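Local coordinates for plasmodesmata-located protein 5 (Arabidopsis thaliana, PDB 6GRE) that modulates cell-to-cell trafficking through plasmodesmata, restricting their permeability by regulating callose deposition during salicylic-acid-triggered immune responses, at residues L120-C125 against Y199-K204; D183-L188 against C205-S210. All blocks are in the same frame, centred on the assembly; numbering follows the deposited sequence.

Contact 1: L120-C125 against Y199-K204; sequences LILNKC and YVYLSK. With EDO (1,2-ethanediol), chain G; EDO (1,2-ethanediol), chain J.
I121 and L122 both donate their backbone N-H to one carbonyl, Y201 O, at 2.9 Å from I121 N and 3.1 Å from L122 N; both donors lie in the carbonyl plane. This is a classic beta bulge, and the register moves by one residue between the L120-L202 and L122-Y201 pairs. The strands are antiparallel on both sides of it; toward K124, Y201 N is bound to L122 O at 2.8 Å in a nearly straight N-H...O bond (166°). Y199 O is also gripped twice, by K124 N and by the side chain of N123, whose ND2 reaches it at 2.9 Å from 42° above the carbonyl plane. The pairing attaches 120-125 as an outermost strand of the five-stranded antiparallel sheet in the second Gnk2-homologous (DUF26) domain, and C125 ties that strand to C192 by a disulfide. With its CG between backbone N and carbonyl carbon (chi1 46°), the Y199 ring leans toward the neighbouring strand and runs alongside the K124 side chain, K124 CB 3.5 Å from its CZ; L122 CD2 approaches CE1 obliquely at 3.7 Å. At the ring's edge, Y199 OH shares a hydrogen bond with O1 of an ethanediol, probably from the crystallisation liquor. At the bulge itself, I121 CD1 rests 3.7 Å from S203 CA.

Contact 2: D183-L188 against C205-S210; sequences DAIGRL and CYARFS
The F209 ring receives L188 at its edge: L188 CD1 lies in the ring plane, 3.9 Å from F209 CD1, and the two side chains meet at a slant rather than stacking. A second flat group, the R208 guanidinium, belongs to the opposite side of the strand, where the hydroxyl of Y206 stands over one of its faces, offset toward the rim. R208 leaves the strand on the side away from the helix, and its guanidinium is fixed there by hydrogen bonds from NH2 to E101 O and from NH1 to Y201 OH.

The side chains that meet across the interface are apolar, and no hydrogen bond joins the segments. A207 is central to it: the CA atoms of A207 and I185 come within 5.8 Å, and the A207 methyl meets three helix residues. I185 CG1 lies 3.8 Å from A207 CB, L188 CD2 is 4.0 Å from the same carbon, and A184 CB is 4.1 Å away. L188 reaches furthest along the strand. With CG anti to its backbone N (chi1 -176°), it lays CD2 over the peptide link between A207 and R208, 3.8 Å from R208 N, while CD1 serves the phenyl edge. At the other end A184 CB touches C205 SG, the sulfur that forms a disulfide with C180 on the same helix, so a covalent link reinforces the apolar contact.

This is a helix laid on a sheet, as in the Gnk2-like fold: the axes of the short segments approach to 7.4 Å at an angle of 32°. Helix 134-149 packs beside it, meeting I185 through I144 and L147 and F209 through A140 and I144, while strands 198-202 and 162-168 flank 205-211 in the sheet.

Contact 1 and contact 2 lie in the same domain with centres about 7 Å apart, joined through the neighbouring strands 198-202 and 205-211. V200 N lies 2.8 Å from A207 O, a probable hydrogen bond, and Y201 CD1 packs 3.3 Å from Y206 CB. Contact 1 pairs the outermost strand 120-125 with 198-202; the next strand, 205-211, is the one on which contact 2 lays helix 174-192. That helix also reaches contact 1 directly, A184 touching L202 and L188 touching V200. I121 and S203 of contact 1 belong to the pocket holding 2-(2-ethoxyethoxy)ethanol, whereas the R208 side chain of contact 2 is about 7 Å from the bound sodium ion.

Contact 1: L120-C125 against Y199-K204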
loop_
_atom_site.group_PDB
_atom_site.type_symbol
_atom_site.label_atom_id
_atom_site.label_comp_id
_atom_site.label_asym_id
_atom_site.label_seq_id
_atom_site.Cartn_x
_atom_site.Cartn_y
_atom_site.Cartn_z
ATOM N N LEU A 120 6.785 -2.321 10.672
ATOM C CA LEU A 120 7.392 -1.323 9.833
ATOM C C LEU A 120 8.063 -1.947 8.614
ATOM O O LEU A 120 8.788 -2.955 8.728
ATOM C CB LEU A 120 8.435 -0.562 10.642
ATOM C CG LEU A 120 9.176 0.480 9.812
ATOM C CD1 LEU A 120 8.258 1.662 9.531
ATOM C CD2 LEU A 120 10.435 0.933 10.521
ATOM N N ILE A 121 7.802 -1.363 7.436
ATOM C CA ILE A 121 8.565 -1.625 6.259
ATOM C C ILE A 121 9.561 -0.492 6.033
ATOM O O ILE A 121 10.766 -0.729 5.993
ATOM C CB ILE A 121 7.681 -1.885 5.040
ATOM C CG1 ILE A 121 6.787 -3.098 5.298
ATOM C CG2 ILE A 121 8.534 -2.033 3.790
ATOM C CD1 ILE A 121 5.789 -3.381 4.225
ATOM N N LEU A 122 9.089 0.744 5.876
ATOM C CA LEU A 122 9.958 1.827 5.428
ATOM C C LEU A 122 9.460 3.146 6.010
ATOM O O LEU A 122 8.290 3.482 5.910
ATOM C CB LEU A 122 9.911 1.905 3.903
ATOM C CG LEU A 122 10.554 3.142 3.271
ATOM C CD1 LEU A 122 12.051 3.148 3.501
ATOM C CD2 LEU A 122 10.294 3.187 1.781
ATOM N N ASN A 123 10.354 3.911 6.616
ATOM C CA ASN A 123 10.084 5.243 7.119
ATOM C C ASN A 123 11.235 6.141 6.680
ATOM O O ASN A 123 12.389 5.880 7.020
ATOM C CB ASN A 123 9.922 5.209 8.636
ATOM C CG ASN A 123 9.810 6.526 9.364
ATOM O OD1 ASN A 123 10.078 6.550 10.558
ATOM N ND2 ASN A 123 9.437 7.595 8.695
ATOM N N LYS A 124 10.933 7.191 5.923
ATOM C CA LYS A 124 11.945 8.180 5.577
ATOM C C LYS A 124 11.387 9.556 5.897
ATOM O O LYS A 124 10.196 9.823 5.684
ATOM C CB LYS A 124 12.330 8.130 4.098
ATOM C CG LYS A 124 13.455 9.079 3.707
ATOM C CD LYS A 124 14.152 8.763 2.435
ATOM C CE LYS A 124 15.391 9.625 2.306
ATOM N NZ LYS A 124 15.926 9.570 0.925
ATOM N N CYS A 125 12.205 10.415 6.493
ATOM C CA CYS A 125 11.873 11.803 6.791
ATOM C C CYS A 125 12.647 12.753 5.886
ATOM O O CYS A 125 13.802 12.491 5.518
ATOM C CB CYS A 125 12.219 12.189 8.210
ATOM S SG CYS A 125 11.381 11.206 9.481
ATOM N N TYR A 199 7.371 9.889 5.281
ATOM C CA TYR A 199 6.440 8.818 5.019
ATOM C C TYR A 199 6.726 7.638 5.927
ATOM O O TYR A 199 7.878 7.364 6.273
ATOM C CB TYR A 199 6.395 8.368 3.563
ATOM C CG TYR A 199 7.710 8.145 2.858
ATOM C CD1 TYR A 199 8.449 6.980 3.030
ATOM C CD2 TYR A 199 8.189 9.079 1.955
ATOM C CE1 TYR A 199 9.613 6.745 2.308
ATOM C CE2 TYR A 199 9.364 8.872 1.247
ATOM C CZ TYR A 199 10.075 7.703 1.435
ATOM O OH TYR A 199 11.245 7.544 0.719
ATOM N N VAL A 200 5.669 6.935 6.325
ATOM C CA VAL A 200 5.747 5.723 7.094
ATOM C C VAL A 200 4.903 4.685 6.380
ATOM O O VAL A 200 3.668 4.846 6.279
ATOM C CB VAL A 200 5.206 5.896 8.522
ATOM C CG1 VAL A 200 5.125 4.586 9.269
ATOM C CG2 VAL A 200 6.016 6.894 9.306
ATOM N N TYR A 201 5.508 3.583 5.980
ATOM C CA TYR A 201 4.847 2.455 5.360
ATOM C C TYR A 201 4.940 1.298 6.343
ATOM O O TYR A 201 6.064 0.818 6.616
ATOM C CB TYR A 201 5.495 2.107 4.007
ATOM C CG TYR A 201 5.211 3.118 2.930
ATOM C CD1 TYR A 201 4.040 3.060 2.182
ATOM C CD2 TYR A 201 6.060 4.181 2.709
ATOM C CE1 TYR A 201 3.726 4.017 1.236
ATOM C CE2 TYR A 201 5.767 5.161 1.767
ATOM C CZ TYR A 201 4.572 5.098 1.075
ATOM O OH TYR A 201 4.329 6.077 0.157
ATOM N N LEU A 202 3.783 0.873 6.851
ATOM C CA LEU A 202 3.662 -0.355 7.624
ATOM C C LEU A 202 3.136 -1.435 6.702
ATOM O O LEU A 202 2.695 -1.200 5.585
ATOM C CB LEU A 202 2.733 -0.147 8.811
ATOM C CG LEU A 202 3.067 1.030 9.718
ATOM C CD1 LEU A 202 2.086 1.079 10.893
ATOM C CD2 LEU A 202 4.519 1.008 10.207
ATOM N N SER A 203 3.130 -2.671 7.188
ATOM C CA SER A 203 2.728 -3.721 6.315
ATOM C C SER A 203 1.327 -3.501 5.712
ATOM O O SER A 203 1.110 -3.727 4.528
ATOM C CB SER A 203 2.806 -5.038 7.037
ATOM O OG SER A 203 2.453 -6.087 6.163
ATOM N N LYS A 204 0.346 -3.080 6.537
ATOM C CA LYS A 204 -1.021 -2.994 6.075
ATOM C C LYS A 204 -1.540 -1.549 6.017
ATOM O O LYS A 204 -2.725 -1.383 5.803
ATOM C CB LYS A 204 -1.935 -3.875 6.947
ATOM C CG LYS A 204 -1.907 -5.357 6.582
ATOM C CD LYS A 204 -2.673 -5.671 5.316
ATOM C CE LYS A 204 -2.652 -7.125 4.884
ATOM N NZ LYS A 204 -3.649 -7.910 5.649
HETATM C C1 EDO G . 13.136 9.448 -1.477
HETATM O O1 EDO G . 11.835 9.727 -0.939
HETATM C C2 EDO G . 14.082 10.599 -1.161
HETATM O O2 EDO G . 13.844 11.704 -2.039
HETATM C C1 EDO J . 16.385 14.434 4.606
HETATM O O1 EDO J . 16.011 13.230 3.941
HETATM C C2 EDO J . 16.908 14.214 6.004
HETATM O O2 EDO J . 17.581 15.358 6.550
#

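Contact 2: D183-L188 against C205-S210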
loop_
_atom_site.group_PDB
_atom_site.type_symbol
_atom_site.label_atom_id
_atom_site.label_comp_id
_atom_site.label_asym_id
_atom_site.label_seq_id
_atom_site.Cartn_x
_atom_site.Cartn_y
_atom_site.Cartn_z
ATOM N N ASP A 183 -0.779 3.912 14.659
ATOM C CA ASP A 183 0.647 3.642 14.753
ATOM C C ASP A 183 1.402 4.464 13.698
ATOM O O ASP A 183 2.333 5.232 14.052
ATOM C CB ASP A 183 0.982 2.164 14.545
ATOM C CG ASP A 183 0.798 1.263 15.756
ATOM O OD1 ASP A 183 0.184 1.700 16.753
ATOM O OD2 ASP A 183 1.291 0.121 15.682
ATOM N N ALA A 184 0.988 4.347 12.429
ATOM C CA ALA A 184 1.750 4.973 11.342
ATOM C C ALA A 184 1.833 6.486 11.534
ATOM O O ALA A 184 2.882 7.082 11.358
ATOM C CB ALA A 184 1.148 4.653 10.013
ATOM N N ILE A 185 0.682 7.089 11.843
ATOM C CA ILE A 185 0.631 8.535 12.031
ATOM C C ILE A 185 1.446 8.950 13.265
ATOM O O ILE A 185 2.116 9.979 13.236
ATOM C CB ILE A 185 -0.840 8.979 12.104
ATOM C CG1 ILE A 185 -1.570 8.701 10.790
ATOM C CG2 ILE A 185 -0.883 10.433 12.503
ATOM C CD1 ILE A 185 -3.080 8.687 10.892
ATOM N N GLY A 186 1.379 8.164 14.354
ATOM C CA GLY A 186 2.168 8.438 15.523
ATOM C C GLY A 186 3.658 8.493 15.216
ATOM O O GLY A 186 4.350 9.416 15.643
ATOM N N ARG A 187 4.134 7.505 14.450
ATOM C CA ARG A 187 5.527 7.448 14.023
ATOM C C ARG A 187 5.848 8.642 13.117
ATOM O O ARG A 187 6.898 9.286 13.238
ATOM C CB ARG A 187 5.807 6.123 13.304
ATOM C CG ARG A 187 7.276 5.914 12.952
ATOM C CD ARG A 187 7.508 4.629 12.185
ATOM N NE ARG A 187 7.171 3.447 12.962
ATOM C CZ ARG A 187 8.064 2.696 13.610
ATOM N NH1 ARG A 187 9.333 3.054 13.618
ATOM N NH2 ARG A 187 7.678 1.609 14.255
ATOM N N LEU A 188 4.939 8.951 12.188
ATOM C CA LEU A 188 5.165 10.041 11.225
ATOM C C LEU A 188 5.327 11.366 11.966
ATOM O O LEU A 188 6.226 12.132 11.690
ATOM C CB LEU A 188 4.006 10.096 10.233
ATOM C CG LEU A 188 4.124 11.106 9.103
ATOM C CD1 LEU A 188 5.277 10.766 8.174
ATOM C CD2 LEU A 188 2.848 11.170 8.291
ATOM N N CYS A 205 -0.690 -0.544 6.156
ATOM C CA CYS A 205 -1.162 0.827 6.005
ATOM C C CYS A 205 0.027 1.763 5.844
ATOM O O CYS A 205 1.183 1.392 6.097
ATOM C CB CYS A 205 -2.033 1.294 7.163
ATOM S SG CYS A 205 -1.160 1.477 8.731
ATOM N N TYR A 206 -0.261 3.007 5.452
ATOM C CA TYR A 206 0.776 4.014 5.367
ATOM C C TYR A 206 0.228 5.401 5.701
ATOM O O TYR A 206 -0.975 5.640 5.590
ATOM C CB TYR A 206 1.476 4.051 4.006
ATOM C CG TYR A 206 0.670 4.557 2.838
ATOM C CD1 TYR A 206 0.468 5.915 2.664
ATOM C CD2 TYR A 206 0.163 3.711 1.865
ATOM C CE1 TYR A 206 -0.227 6.415 1.579
ATOM C CE2 TYR A 206 -0.510 4.200 0.758
ATOM C CZ TYR A 206 -0.691 5.562 0.611
ATOM O OH TYR A 206 -1.404 6.047 -0.440
ATOM N N ALA A 207 1.130 6.288 6.090
ATOM C CA ALA A 207 0.785 7.687 6.276
ATOM C C ALA A 207 1.964 8.507 5.752
ATOM O O ALA A 207 3.120 8.144 6.009
ATOM C CB ALA A 207 0.510 7.995 7.716
ATOM N N ARG A 208 1.693 9.605 5.045
ATOM C CA ARG A 208 2.763 10.396 4.499
ATOM C C ARG A 208 2.325 11.853 4.397
ATOM O O ARG A 208 1.117 12.162 4.357
ATOM C CB ARG A 208 3.183 9.855 3.126
ATOM C CG ARG A 208 2.110 9.847 2.057
ATOM C CD ARG A 208 2.578 9.103 0.802
ATOM N NE ARG A 208 1.591 9.193 -0.268
ATOM C CZ ARG A 208 1.331 8.249 -1.178
ATOM N NH1 ARG A 208 1.947 7.077 -1.152
ATOM N NH2 ARG A 208 0.454 8.504 -2.140
ATOM N N PHE A 209 3.293 12.745 4.348
ATOM C CA PHE A 209 2.986 14.143 4.153
ATOM C C PHE A 209 4.109 14.806 3.361
ATOM O O PHE A 209 5.244 14.343 3.304
ATOM C CB PHE A 209 2.692 14.897 5.449
ATOM C CG PHE A 209 3.898 15.366 6.223
ATOM C CD1 PHE A 209 4.662 14.454 6.903
ATOM C CD2 PHE A 209 4.209 16.709 6.346
ATOM C CE1 PHE A 209 5.778 14.868 7.610
ATOM C CE2 PHE A 209 5.289 17.134 7.093
ATOM C CZ PHE A 209 6.073 16.207 7.741
ATOM N N SER A 210 3.750 15.940 2.759
ATOM C CA SER A 210 4.707 16.719 1.974
ATOM C C SER A 210 4.500 18.194 2.311
ATOM O O SER A 210 3.412 18.605 2.643
ATOM C CB SER A 210 4.538 16.459 0.496
ATOM O OG SER A 210 3.201 16.729 0.082
#